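Local structure of phytase (Debaryomyces castellii, 2GFI) at residues G15-L20 against A26-Y31; S115-K120 against P124-S129; R145-E150 against I376-A381; T228-K233 against I281-S286. The protein catalyses the release of phosphate from phytate (inositol hexakisphosphate), acting as a 3-phytase of the histidine acid phosphatase family. All coordinates share one frame; numbering follows the deposited sequence.

Contact 1 (G15-L20 against A26-Y31)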
loop_
_atom_site.group_PDB
_atom_site.type_symbol
_atom_site.label_atom_id
_atom_site.label_comp_id
_atom_site.label_asym_id
_atom_site.label_seq_id
_atom_site.Cartn_x
_atom_site.Cartn_y
_atom_site.Cartn_z
ATOM N N GLY A 15 2.668 11.858 -5.733
ATOM C CA GLY A 15 3.081 13.107 -5.111
ATOM C C GLY A 15 2.688 13.231 -3.652
ATOM O O GLY A 15 3.240 14.070 -2.908
ATOM N N ALA A 16 1.719 12.419 -3.237
ATOM C CA ALA A 16 1.269 12.412 -1.865
ATOM C C ALA A 16 2.377 11.931 -0.901
ATOM O O ALA A 16 2.337 12.245 0.300
ATOM C CB ALA A 16 0.010 11.497 -1.733
ATOM N N TYR A 17 3.360 11.206 -1.441
ATOM C CA TYR A 17 4.355 10.499 -0.638
ATOM C C TYR A 17 5.713 11.133 -0.662
ATOM O O TYR A 17 6.628 10.649 0.022
ATOM C CB TYR A 17 4.534 9.080 -1.165
ATOM C CG TYR A 17 3.273 8.299 -1.114
ATOM C CD1 TYR A 17 2.783 7.804 0.107
ATOM C CD2 TYR A 17 2.527 8.062 -2.275
ATOM C CE1 TYR A 17 1.618 7.098 0.163
ATOM C CE2 TYR A 17 1.333 7.337 -2.211
ATOM C CZ TYR A 17 0.905 6.852 -0.993
ATOM O OH TYR A 17 -0.267 6.113 -0.919
ATOM N N GLN A 18 5.848 12.169 -1.497
ATOM C CA GLN A 18 7.158 12.603 -1.974
ATOM C C GLN A 18 8.058 13.210 -0.893
ATOM O O GLN A 18 9.261 13.319 -1.099
ATOM C CB GLN A 18 6.989 13.618 -3.095
ATOM C CG GLN A 18 6.440 14.952 -2.558
ATOM C CD GLN A 18 6.158 15.917 -3.667
ATOM O OE1 GLN A 18 7.059 16.613 -4.135
ATOM N NE2 GLN A 18 4.906 15.961 -4.109
ATOM N N ASP A 19 7.499 13.667 0.224
ATOM C CA ASP A 19 8.377 14.182 1.289
ATOM C C ASP A 19 8.228 13.449 2.633
ATOM O O ASP A 19 8.464 14.020 3.686
ATOM C CB ASP A 19 8.221 15.705 1.452
ATOM C CG ASP A 19 6.843 16.124 1.827
ATOM O OD1 ASP A 19 6.058 15.290 2.371
ATOM O OD2 ASP A 19 6.455 17.306 1.636
ATOM N N LEU A 20 7.823 12.183 2.574
ATOM C CA LEU A 20 7.497 11.435 3.754
ATOM C C LEU A 20 8.610 10.431 3.980
ATOM O O LEU A 20 9.349 10.121 3.064
ATOM C CB LEU A 20 6.156 10.706 3.564
ATOM C CG LEU A 20 4.946 11.595 3.395
ATOM C CD1 LEU A 20 3.686 10.739 3.177
ATOM C CD2 LEU A 20 4.794 12.576 4.572
ATOM N N ALA A 26 1.111 9.310 4.878
ATOM C CA ALA A 26 0.271 9.942 3.861
ATOM C C ALA A 26 -1.181 9.762 4.168
ATOM O O ALA A 26 -1.585 8.728 4.722
ATOM C CB ALA A 26 0.550 9.362 2.478
ATOM N N SER A 27 -1.978 10.754 3.790
ATOM C CA SER A 27 -3.425 10.606 3.848
ATOM C C SER A 27 -3.992 10.615 2.437
ATOM O O SER A 27 -4.227 11.684 1.847
ATOM C CB SER A 27 -4.063 11.683 4.728
ATOM O OG SER A 27 -3.497 11.593 6.023
ATOM N N VAL A 28 -4.199 9.430 1.890
ATOM C CA VAL A 28 -4.645 9.320 0.504
ATOM C C VAL A 28 -6.086 8.853 0.421
ATOM O O VAL A 28 -6.717 9.046 -0.597
ATOM C CB VAL A 28 -3.720 8.418 -0.336
ATOM C CG1 VAL A 28 -2.354 9.090 -0.506
ATOM C CG2 VAL A 28 -3.585 7.010 0.278
ATOM N N GLU A 29 -6.617 8.297 1.514
ATOM C CA GLU A 29 -8.007 7.774 1.538
ATOM C C GLU A 29 -9.063 8.833 1.276
ATOM O O GLU A 29 -10.129 8.512 0.769
ATOM C CB GLU A 29 -8.301 7.036 2.850
ATOM C CG GLU A 29 -7.567 5.714 2.897
ATOM C CD GLU A 29 -7.614 5.038 4.255
ATOM O OE1 GLU A 29 -8.355 5.524 5.155
ATOM O OE2 GLU A 29 -6.917 4.008 4.411
ATOM N N GLN A 30 -8.769 10.086 1.619
ATOM C CA GLN A 30 -9.673 11.204 1.309
ATOM C C GLN A 30 -9.948 11.263 -0.209
ATOM O O GLN A 30 -10.937 11.838 -0.639
ATOM C CB GLN A 30 -9.049 12.528 1.767
ATOM C CG GLN A 30 -7.642 12.677 1.232
ATOM C CD GLN A 30 -6.956 13.977 1.552
ATOM O OE1 GLN A 30 -5.819 13.968 2.075
ATOM N NE2 GLN A 30 -7.591 15.082 1.242
ATOM N N TYR A 31 -9.067 10.672 -1.009
ATOM C CA TYR A 31 -9.112 10.860 -2.458
ATOM C C TYR A 31 -9.847 9.732 -3.175
ATOM O O TYR A 31 -9.893 9.695 -4.385
ATOM C CB TYR A 31 -7.699 10.957 -3.023
ATOM C CG TYR A 31 -6.945 12.182 -2.604
ATOM C CD1 TYR A 31 -7.340 13.448 -3.018
ATOM C CD2 TYR A 31 -5.793 12.075 -1.801
ATOM C CE1 TYR A 31 -6.610 14.577 -2.651
ATOM C CE2 TYR A 31 -5.054 13.174 -1.450
ATOM C CZ TYR A 31 -5.467 14.416 -1.883
ATOM O OH TYR A 31 -4.740 15.502 -1.514
#

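Contact 2 (S115-K120 against P124-S129)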
loop_
_atom_site.group_PDB
_atom_site.type_symbol
_atom_site.label_atom_id
_atom_site.label_comp_id
_atom_site.label_asym_id
_atom_site.label_seq_id
_atom_site.Cartn_x
_atom_site.Cartn_y
_atom_site.Cartn_z
ATOM N N SER A 115 -30.499 -5.039 -20.994
ATOM C CA SER A 115 -31.296 -4.298 -20.037
ATOM C C SER A 115 -31.919 -5.221 -18.989
ATOM O O SER A 115 -32.495 -4.776 -17.992
ATOM C CB SER A 115 -32.362 -3.451 -20.755
ATOM O OG SER A 115 -33.518 -4.209 -21.093
ATOM N N VAL A 116 -31.782 -6.513 -19.196
ATOM C CA VAL A 116 -32.234 -7.445 -18.200
ATOM C C VAL A 116 -31.371 -7.305 -16.905
ATOM O O VAL A 116 -31.837 -7.667 -15.799
ATOM C CB VAL A 116 -32.289 -8.892 -18.767
ATOM C CG1 VAL A 116 -30.917 -9.527 -18.791
ATOM C CG2 VAL A 116 -33.229 -9.741 -17.940
ATOM N N TYR A 117 -30.150 -6.761 -17.045
ATOM C CA TYR A 117 -29.292 -6.571 -15.892
ATOM C C TYR A 117 -29.642 -5.354 -15.076
ATOM O O TYR A 117 -29.211 -5.252 -13.941
ATOM C CB TYR A 117 -27.808 -6.567 -16.256
ATOM C CG TYR A 117 -27.377 -7.878 -16.845
ATOM C CD1 TYR A 117 -27.721 -9.078 -16.239
ATOM C CD2 TYR A 117 -26.652 -7.923 -18.018
ATOM C CE1 TYR A 117 -27.351 -10.293 -16.784
ATOM C CE2 TYR A 117 -26.250 -9.151 -18.575
ATOM C CZ TYR A 117 -26.618 -10.328 -17.949
ATOM O OH TYR A 117 -26.231 -11.537 -18.494
ATOM N N LEU A 118 -30.449 -4.448 -15.624
ATOM C CA LEU A 118 -30.827 -3.324 -14.845
ATOM C C LEU A 118 -31.468 -3.864 -13.570
ATOM O O LEU A 118 -32.164 -4.886 -13.606
ATOM C CB LEU A 118 -31.753 -2.353 -15.598
ATOM C CG LEU A 118 -31.185 -1.632 -16.825
ATOM C CD1 LEU A 118 -32.244 -0.707 -17.514
ATOM C CD2 LEU A 118 -29.914 -0.870 -16.508
ATOM N N GLU A 119 -31.202 -3.183 -12.457
ATOM C CA GLU A 119 -31.789 -3.495 -11.159
ATOM C C GLU A 119 -31.069 -4.667 -10.455
ATOM O O GLU A 119 -31.332 -4.935 -9.295
ATOM C CB GLU A 119 -33.333 -3.741 -11.229
ATOM C CG GLU A 119 -34.194 -2.636 -11.875
ATOM C CD GLU A 119 -34.455 -1.415 -11.006
ATOM O OE1 GLU A 119 -33.969 -1.377 -9.860
ATOM O OE2 GLU A 119 -35.167 -0.441 -11.464
ATOM N N LYS A 120 -30.158 -5.339 -11.140
ATOM C CA LYS A 120 -29.580 -6.591 -10.633
ATOM C C LYS A 120 -28.250 -6.348 -9.956
ATOM O O LYS A 120 -27.504 -5.429 -10.321
ATOM C CB LYS A 120 -29.319 -7.594 -11.764
ATOM C CG LYS A 120 -30.507 -7.927 -12.677
ATOM C CD LYS A 120 -31.670 -8.580 -11.969
ATOM C CE LYS A 120 -32.605 -9.264 -12.988
ATOM N NZ LYS A 120 -33.419 -8.209 -13.659
ATOM N N PRO A 124 -20.160 -12.440 -10.643
ATOM C CA PRO A 124 -19.270 -13.100 -11.577
ATOM C C PRO A 124 -19.979 -13.558 -12.841
ATOM O O PRO A 124 -19.362 -13.761 -13.868
ATOM C CB PRO A 124 -18.810 -14.316 -10.774
ATOM C CG PRO A 124 -18.765 -13.846 -9.405
ATOM C CD PRO A 124 -19.999 -12.973 -9.278
ATOM N N LYS A 125 -21.290 -13.732 -12.742
ATOM C CA LYS A 125 -22.093 -14.298 -13.820
ATOM C C LYS A 125 -22.494 -13.238 -14.870
ATOM O O LYS A 125 -22.557 -13.528 -16.056
ATOM C CB LYS A 125 -23.294 -14.985 -13.180
ATOM C CG LYS A 125 -24.243 -15.719 -14.088
ATOM C CD LYS A 125 -25.439 -16.118 -13.233
ATOM C CE LYS A 125 -26.343 -17.101 -13.934
ATOM N NZ LYS A 125 -27.453 -17.430 -13.001
ATOM N N ASN A 126 -22.725 -12.001 -14.437
ATOM C CA ASN A 126 -23.198 -10.972 -15.343
ATOM C C ASN A 126 -22.211 -9.799 -15.507
ATOM O O ASN A 126 -22.526 -8.758 -16.129
ATOM C CB ASN A 126 -24.603 -10.507 -14.917
ATOM C CG ASN A 126 -24.592 -9.707 -13.607
ATOM O OD1 ASN A 126 -23.544 -9.232 -13.195
ATOM N ND2 ASN A 126 -25.756 -9.563 -12.950
ATOM N N SER A 127 -20.998 -9.994 -14.994
ATOM C CA SER A 127 -20.066 -8.919 -14.809
ATOM C C SER A 127 -18.643 -9.435 -14.683
ATOM O O SER A 127 -18.423 -10.493 -14.096
ATOM C CB SER A 127 -20.427 -8.191 -13.521
ATOM O OG SER A 127 -19.611 -7.060 -13.355
ATOM N N ASP A 128 -17.672 -8.688 -15.211
ATOM C CA ASP A 128 -16.267 -9.080 -15.054
ATOM C C ASP A 128 -15.550 -8.173 -14.036
ATOM O O ASP A 128 -14.331 -8.125 -13.952
ATOM C CB ASP A 128 -15.567 -9.138 -16.416
ATOM C CG ASP A 128 -15.102 -7.805 -16.870
ATOM O OD1 ASP A 128 -15.545 -6.773 -16.311
ATOM O OD2 ASP A 128 -14.265 -7.673 -17.789
ATOM N N SER A 129 -16.349 -7.480 -13.244
ATOM C CA SER A 129 -15.857 -6.545 -12.273
ATOM C C SER A 129 -15.485 -7.231 -10.963
ATOM O O SER A 129 -16.250 -8.005 -10.409
ATOM C CB SER A 129 -16.937 -5.530 -11.980
ATOM O OG SER A 129 -16.425 -4.564 -11.120
#

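Contact 3 (R145-E150 against I376-A381)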
loop_
_atom_site.group_PDB
_atom_site.type_symbol
_atom_site.label_atom_id
_atom_site.label_comp_id
_atom_site.label_asym_id
_atom_site.label_seq_id
_atom_site.Cartn_x
_atom_site.Cartn_y
_atom_site.Cartn_z
ATOM N N ARG A 145 -18.943 -14.590 9.523
ATOM C CA ARG A 145 -18.843 -15.849 10.233
ATOM C C ARG A 145 -17.560 -15.897 11.027
ATOM O O ARG A 145 -17.580 -16.281 12.185
ATOM C CB ARG A 145 -18.923 -17.065 9.313
ATOM C CG ARG A 145 -18.602 -18.381 10.057
ATOM C CD ARG A 145 -19.586 -18.824 11.179
ATOM N NE ARG A 145 -20.521 -19.604 10.458
ATOM C CZ ARG A 145 -20.686 -20.898 10.466
ATOM N NH1 ARG A 145 -20.101 -21.716 11.329
ATOM N NH2 ARG A 145 -21.532 -21.347 9.588
ATOM N N THR A 146 -16.444 -15.516 10.403
ATOM C CA THR A 146 -15.152 -15.518 11.102
ATOM C C THR A 146 -15.197 -14.708 12.397
ATOM O O THR A 146 -14.718 -15.168 13.391
ATOM C CB THR A 146 -14.005 -15.009 10.213
ATOM O OG1 THR A 146 -13.784 -15.926 9.154
ATOM C CG2 THR A 146 -12.696 -15.101 10.968
ATOM N N LYS A 147 -15.800 -13.521 12.375
ATOM C CA LYS A 147 -15.909 -12.673 13.548
ATOM C C LYS A 147 -16.937 -13.120 14.589
ATOM O O LYS A 147 -16.662 -13.107 15.807
ATOM C CB LYS A 147 -16.219 -11.224 13.139
ATOM C CG LYS A 147 -15.995 -10.272 14.313
ATOM C CD LYS A 147 -16.063 -8.798 13.961
ATOM C CE LYS A 147 -15.928 -7.929 15.223
ATOM N NZ LYS A 147 -16.122 -6.463 14.917
ATOM N N TYR A 148 -18.130 -13.465 14.106
ATOM C CA TYR A 148 -19.300 -13.614 14.977
ATOM C C TYR A 148 -19.793 -15.029 15.162
ATOM O O TYR A 148 -20.695 -15.253 15.943
ATOM C CB TYR A 148 -20.461 -12.760 14.479
ATOM C CG TYR A 148 -20.148 -11.281 14.459
ATOM C CD1 TYR A 148 -20.060 -10.551 15.646
ATOM C CD2 TYR A 148 -19.946 -10.604 13.243
ATOM C CE1 TYR A 148 -19.775 -9.184 15.618
ATOM C CE2 TYR A 148 -19.684 -9.255 13.206
ATOM C CZ TYR A 148 -19.584 -8.545 14.390
ATOM O OH TYR A 148 -19.306 -7.192 14.355
ATOM N N GLY A 149 -19.199 -15.963 14.435
ATOM C CA GLY A 149 -19.659 -17.339 14.378
ATOM C C GLY A 149 -19.666 -18.119 15.694
ATOM O O GLY A 149 -20.350 -19.131 15.782
ATOM N N GLU A 150 -18.915 -17.680 16.706
ATOM C CA GLU A 150 -18.990 -18.320 18.024
ATOM C C GLU A 150 -20.419 -18.204 18.562
ATOM O O GLU A 150 -20.828 -18.992 19.419
ATOM C CB GLU A 150 -18.032 -17.670 19.025
ATOM C CG GLU A 150 -18.485 -16.297 19.509
ATOM C CD GLU A 150 -17.352 -15.525 20.155
ATOM O OE1 GLU A 150 -16.328 -15.266 19.482
ATOM O OE2 GLU A 150 -17.472 -15.205 21.353
ATOM N N ILE A 376 -23.852 -2.693 11.714
ATOM C CA ILE A 376 -23.810 -3.793 12.661
ATOM C C ILE A 376 -23.939 -3.250 14.088
ATOM O O ILE A 376 -23.301 -2.248 14.442
ATOM C CB ILE A 376 -22.504 -4.560 12.488
ATOM C CG1 ILE A 376 -22.583 -5.477 11.252
ATOM C CG2 ILE A 376 -22.132 -5.311 13.770
ATOM C CD1 ILE A 376 -21.208 -5.915 10.771
ATOM N N ILE A 377 -24.809 -3.891 14.872
ATOM C CA ILE A 377 -24.821 -3.753 16.323
ATOM C C ILE A 377 -24.202 -4.988 16.956
ATOM O O ILE A 377 -24.648 -6.098 16.696
ATOM C CB ILE A 377 -26.254 -3.543 16.810
ATOM C CG1 ILE A 377 -26.875 -2.371 16.032
ATOM C CG2 ILE A 377 -26.262 -3.301 18.328
ATOM C CD1 ILE A 377 -28.365 -2.196 16.209
ATOM N N GLU A 378 -23.137 -4.797 17.736
ATOM C CA GLU A 378 -22.522 -5.874 18.503
ATOM C C GLU A 378 -22.974 -5.674 19.919
ATOM O O GLU A 378 -23.034 -4.555 20.380
ATOM C CB GLU A 378 -20.988 -5.792 18.519
ATOM C CG GLU A 378 -20.371 -5.611 17.160
ATOM C CD GLU A 378 -18.866 -5.513 17.184
ATOM O OE1 GLU A 378 -18.311 -4.744 18.004
ATOM O OE2 GLU A 378 -18.259 -6.207 16.358
ATOM N N LYS A 379 -23.245 -6.772 20.611
ATOM C CA LYS A 379 -23.600 -6.739 22.008
ATOM C C LYS A 379 -22.651 -7.702 22.655
ATOM O O LYS A 379 -22.512 -8.819 22.207
ATOM C CB LYS A 379 -25.044 -7.212 22.215
ATOM C CG LYS A 379 -25.453 -7.278 23.684
ATOM C CD LYS A 379 -26.758 -7.992 23.830
ATOM C CE LYS A 379 -27.078 -8.212 25.302
ATOM N NZ LYS A 379 -28.497 -8.617 25.460
ATOM N N TYR A 380 -21.977 -7.261 23.702
ATOM C CA TYR A 380 -21.059 -8.141 24.390
ATOM C C TYR A 380 -21.019 -7.852 25.875
ATOM O O TYR A 380 -21.314 -6.737 26.330
ATOM C CB TYR A 380 -19.630 -8.055 23.796
ATOM C CG TYR A 380 -19.085 -6.649 23.575
ATOM C CD1 TYR A 380 -18.720 -5.829 24.654
ATOM C CD2 TYR A 380 -18.923 -6.156 22.275
ATOM C CE1 TYR A 380 -18.233 -4.536 24.437
ATOM C CE2 TYR A 380 -18.411 -4.909 22.034
ATOM C CZ TYR A 380 -18.063 -4.089 23.107
ATOM O OH TYR A 380 -17.550 -2.838 22.845
ATOM N N ALA A 381 -20.622 -8.871 26.613
ATOM C CA ALA A 381 -20.615 -8.829 28.063
ATOM C C ALA A 381 -19.213 -8.535 28.523
ATOM O O ALA A 381 -18.247 -9.181 28.106
ATOM C CB ALA A 381 -21.097 -10.190 28.653
#

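Contact 4 (T228-K233 against I281-S286)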
loop_
_atom_site.group_PDB
_atom_site.type_symbol
_atom_site.label_atom_id
_atom_site.label_comp_id
_atom_site.label_asym_id
_atom_site.label_seq_id
_atom_site.Cartn_x
_atom_site.Cartn_y
_atom_site.Cartn_z
ATOM N N THR A 228 -25.152 24.479 -9.012
ATOM C CA THR A 228 -25.006 23.579 -10.167
ATOM C C THR A 228 -23.961 24.153 -11.102
ATOM O O THR A 228 -23.735 23.627 -12.170
ATOM C CB THR A 228 -26.333 23.439 -10.968
ATOM O OG1 THR A 228 -26.879 24.749 -11.225
ATOM C CG2 THR A 228 -27.415 22.745 -10.160
ATOM N N GLU A 229 -23.324 25.242 -10.697
ATOM C CA GLU A 229 -22.344 25.934 -11.534
ATOM C C GLU A 229 -21.216 25.019 -11.983
ATOM O O GLU A 229 -20.732 25.130 -13.097
ATOM C CB GLU A 229 -21.793 27.157 -10.807
ATOM C CG GLU A 229 -22.927 28.079 -10.346
ATOM C CD GLU A 229 -22.471 29.193 -9.402
ATOM O OE1 GLU A 229 -21.794 30.111 -9.948
ATOM O OE2 GLU A 229 -22.799 29.127 -8.134
ATOM N N TYR A 230 -20.811 24.088 -11.129
ATOM C CA TYR A 230 -19.731 23.179 -11.475
ATOM C C TYR A 230 -20.139 22.337 -12.686
ATOM O O TYR A 230 -19.297 21.925 -13.455
ATOM C CB TYR A 230 -19.352 22.306 -10.267
ATOM C CG TYR A 230 -20.332 21.208 -9.955
ATOM C CD1 TYR A 230 -20.162 19.938 -10.489
ATOM C CD2 TYR A 230 -21.424 21.428 -9.117
ATOM C CE1 TYR A 230 -21.059 18.907 -10.192
ATOM C CE2 TYR A 230 -22.318 20.401 -8.807
ATOM C CZ TYR A 230 -22.130 19.150 -9.368
ATOM O OH TYR A 230 -23.016 18.124 -9.132
ATOM N N LEU A 231 -21.438 22.091 -12.847
ATOM C CA LEU A 231 -21.962 21.335 -13.995
ATOM C C LEU A 231 -21.767 22.124 -15.278
ATOM O O LEU A 231 -21.285 21.591 -16.281
ATOM C CB LEU A 231 -23.422 20.941 -13.800
ATOM C CG LEU A 231 -23.680 19.955 -12.644
ATOM C CD1 LEU A 231 -25.174 19.907 -12.381
ATOM C CD2 LEU A 231 -23.112 18.553 -12.920
ATOM N N THR A 232 -22.080 23.411 -15.217
ATOM C CA THR A 232 -21.891 24.295 -16.344
ATOM C C THR A 232 -20.430 24.379 -16.726
ATOM O O THR A 232 -20.091 24.325 -17.918
ATOM C CB THR A 232 -22.411 25.643 -15.985
ATOM O OG1 THR A 232 -23.788 25.499 -15.620
ATOM C CG2 THR A 232 -22.427 26.554 -17.220
ATOM N N LYS A 233 -19.560 24.477 -15.723
ATOM C CA LYS A 233 -18.145 24.574 -16.000
ATOM C C LYS A 233 -17.658 23.283 -16.613
ATOM O O LYS A 233 -16.881 23.315 -17.561
ATOM C CB LYS A 233 -17.335 24.908 -14.746
ATOM C CG LYS A 233 -17.660 26.284 -14.146
ATOM C CD LYS A 233 -16.975 26.460 -12.795
ATOM C CE LYS A 233 -16.778 27.922 -12.455
ATOM N NZ LYS A 233 -18.060 28.494 -11.936
ATOM N N ILE A 281 -16.498 16.442 -5.616
ATOM C CA ILE A 281 -16.819 16.849 -4.248
ATOM C C ILE A 281 -18.151 17.624 -4.173
ATOM O O ILE A 281 -18.941 17.467 -3.218
ATOM C CB ILE A 281 -15.632 17.655 -3.677
ATOM C CG1 ILE A 281 -14.454 16.716 -3.374
ATOM C CG2 ILE A 281 -16.044 18.444 -2.481
ATOM C CD1 ILE A 281 -13.104 17.447 -3.144
ATOM N N GLN A 282 -18.417 18.449 -5.184
ATOM C CA GLN A 282 -19.676 19.192 -5.220
ATOM C C GLN A 282 -20.806 18.264 -5.609
ATOM O O GLN A 282 -21.884 18.297 -5.018
ATOM C CB GLN A 282 -19.593 20.366 -6.183
ATOM C CG GLN A 282 -18.764 21.462 -5.623
ATOM C CD GLN A 282 -18.332 22.425 -6.682
ATOM O OE1 GLN A 282 -17.424 22.122 -7.465
ATOM N NE2 GLN A 282 -18.959 23.579 -6.720
ATOM N N TYR A 283 -20.549 17.406 -6.600
ATOM C CA TYR A 283 -21.506 16.368 -6.886
ATOM C C TYR A 283 -21.860 15.589 -5.614
ATOM O O TYR A 283 -23.044 15.395 -5.311
ATOM C CB TYR A 283 -21.024 15.393 -7.942
ATOM C CG TYR A 283 -22.027 14.251 -8.107
ATOM C CD1 TYR A 283 -23.208 14.436 -8.840
ATOM C CD2 TYR A 283 -21.793 13.004 -7.534
ATOM C CE1 TYR A 283 -24.127 13.408 -9.016
ATOM C CE2 TYR A 283 -22.690 11.966 -7.695
ATOM C CZ TYR A 283 -23.869 12.177 -8.438
ATOM O OH TYR A 283 -24.764 11.158 -8.614
ATOM N N SER A 284 -20.820 15.109 -4.917
ATOM C CA SER A 284 -20.986 14.323 -3.707
ATOM C C SER A 284 -21.869 15.033 -2.708
ATOM O O SER A 284 -22.703 14.424 -2.060
ATOM C CB SER A 284 -19.637 14.071 -3.055
ATOM O OG SER A 284 -19.789 13.103 -2.030
ATOM N N TYR A 285 -21.664 16.339 -2.568
ATOM C CA TYR A 285 -22.410 17.071 -1.564
ATOM C C TYR A 285 -23.859 17.263 -1.993
ATOM O O TYR A 285 -24.758 17.293 -1.134
ATOM C CB TYR A 285 -21.766 18.389 -1.217
ATOM C CG TYR A 285 -22.501 19.053 -0.086
ATOM C CD1 TYR A 285 -22.636 18.410 1.123
ATOM C CD2 TYR A 285 -23.123 20.301 -0.258
ATOM C CE1 TYR A 285 -23.341 18.995 2.145
ATOM C CE2 TYR A 285 -23.819 20.898 0.758
ATOM C CZ TYR A 285 -23.922 20.241 1.957
ATOM O OH TYR A 285 -24.598 20.802 3.018
ATOM N N SER A 286 -24.104 17.352 -3.308
ATOM C CA SER A 286 -25.495 17.412 -3.796
ATOM C C SER A 286 -26.278 16.153 -3.427
ATOM O O SER A 286 -27.492 16.224 -3.113
ATOM C CB SER A 286 -25.569 17.714 -5.307
ATOM O OG SER A 286 -25.183 16.606 -6.093
#

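Contact 1 (G15-L20 against A26-Y31)
Ala-26 turns its methyl into the corner formed by Tyr-17 and Leu-20, the first and last residues of a type I beta turn in the N-terminal region that precedes strand 59-69. The turn is closed by a backbone hydrogen bond from Leu-20 N to Tyr-17 O, which fixes the spacing of the two side chains that receive the methyl. Ala-26 CB lies 3.4 Å from CE1 of the Tyr-17 ring, approached obliquely. Roughly at right angles to that approach, Leu-20 CD1 comes within 3.5 Å of Ala-26 CB, tighter than usual for two carbons, a closeness consistent with a small residue at this place.

Val-28 extends the apolar patch with both branches. Its CG1 meets Ala-16 CB at 3.6 Å, while Val-28 CG2 reaches the phenol oxygen OH of Tyr-17 at the same distance. With CG anti to its carbonyl carbon (chi1 -60°), Tyr-17 sends its ring toward segment 26-31, at about a right angle to the valine.

No hydrogen bond joins the two segments; polar backbone atoms look instead to the second subunit, whose Gln-45 bonds both Ala-16 O and Ser-27 N. Tyr-17 also packs on Pro-23 of the third subunit, so this stretch of the N-terminal region forms part of the assembly interface. Within segment 15-20, Gln-18 NE2 donates to a lone pair of Gly-15 O at 2.8 Å.

Contact 2 (S115-K120 against P124-S129)
Asn-126 rests on the ring of Tyr-117 in a CH-pi contact, within the loop that joins helix 77-91 to helix 133-148; Tyr-117 begins a type II beta turn ending at Lys-120. Followed outward, the asparagine first meets the tyrosine through CB, which sits over one ring face 3.7 Å from the centroid and toward the rim, nearest CE1. With CG between its backbone N and carbonyl carbon (chi1 70°), Asn-126 then runs along the ring, and ND2 passes CD1 of Tyr-117 at 3.9 Å. The amide plane stands 66° from the ring, so this is no flat stack. At the tip ND2 donates to Glu-121 O and OD1 accepts from Ser-123 N, a use of both amide ends that suits asparagine to a tight loop.

Val-116 CG1 lies against the opposite face of Tyr-117, and the ring of Tyr-74 also meets it. An alanine in place of Tyr-117 would remove the ring that separates Asn-126 from Val-116, and would probably leave Asn-126 CB without its packing surface. Lys-120, whose side chain lies about 9 Å from that of His-70, the predicted nucleophile, folds back so that its NZ donates to Val-116 O at 2.7 Å, nearly along the C=O axis.

Contact 3 (R145-E150 against I376-A381)
Glu-378 OE2 is gripped by two donors from neighbouring helix residues. Lys-147 NZ forms a salt bridge with it at 2.6 Å, on the syn lone pair of OE2, and Tyr-148 OH donates a very short hydrogen bond of 2.5 Å to the same oxygen. OE2 lies at the edge of the tyrosine ring, near its plane, while the carboxylate is turned 77° from that ring. Ile-376 CG2 also touches the hydroxyl, 3.4 Å from Tyr-148 OH. The lysine chain is extended, its CG anti to the backbone N (chi1 -166°), and lies over the tyrosine ring with CG 3.9 Å above the centre of the face.

In the second shell, Thr-53 O accepts a further bond from Lys-147 NZ. The other carboxylate oxygen, OE1, makes a salt bridge with Arg-389 on the adjacent strand 385-392, so two cations probably offset the charge of this buried glutamate and favour its ionised form.

Ile-376 and Glu-378 project from one face of strand 374-382; Ile-377, between them, points to the other, where it meets helix 302-318. Helix 133-148 thus packs by its C-terminal end on a mixed sheet covered on both faces, the alpha/beta core characteristic of histidine acid phosphatases.

Contact 4 (T228-K233 against I281-S286)
The ring of Tyr-230 lies flat against the start of the Gln-282 side chain, whose CB sits over one face at 3.9 Å from the centroid and 20° off the ring normal. Leu-231 CG backs the opposite face, so the ring is held between its own helix and the other. Tyr-230 OH comes 3.2 Å from Tyr-283 CA, approaching the second ring at its edge, near its plane. A chi1 of 75° puts the Tyr-230 ring between its backbone N and carbonyl carbon; a bulky side chain can take this position in the first turn of a helix, with no preceding turn to obstruct it.

Segments 229-233 and 281-286, parts of helices 229-241 and 277-295, run roughly antiparallel, with their axes 10.6 Å apart at closest approach and crossing at -142°, in what is probably the helical domain of the histidine acid phosphatase fold. Tyr-230 is long enough to bridge that distance; an alanine here would probably open a gap between the helices and strip Gln-282 CB of its aromatic partner. Tyr-283 stacks on Phe-256 of helix 249-266, which Tyr-230 touches too. Ser-286 OG donates to a lone pair of Tyr-283 O at 2.6 Å.

How the contacts relate
From the N terminus, contact 1 closes a short loop of five residues before strand 59-69, and contact 2 a still shorter one of three residues between helices 77-91 and 133-148. Contact 3 spans far more chain, from the end of helix 133-148 to strand 374-382, and contact 4, which joins helices 229-241 and 277-295, falls wholly within that span; none cross. Contacts 3 and 4 lie on opposite sides of the chain's centre, whereas contacts 1 and 4 come within about 7 Å at their nearest atoms without touching. Assembly links them further: Pro-124 of contact 2 packs on Arg-145 of the third subunit, a residue of contact 3 there, and contacts 1 and 4 both meet the second subunit.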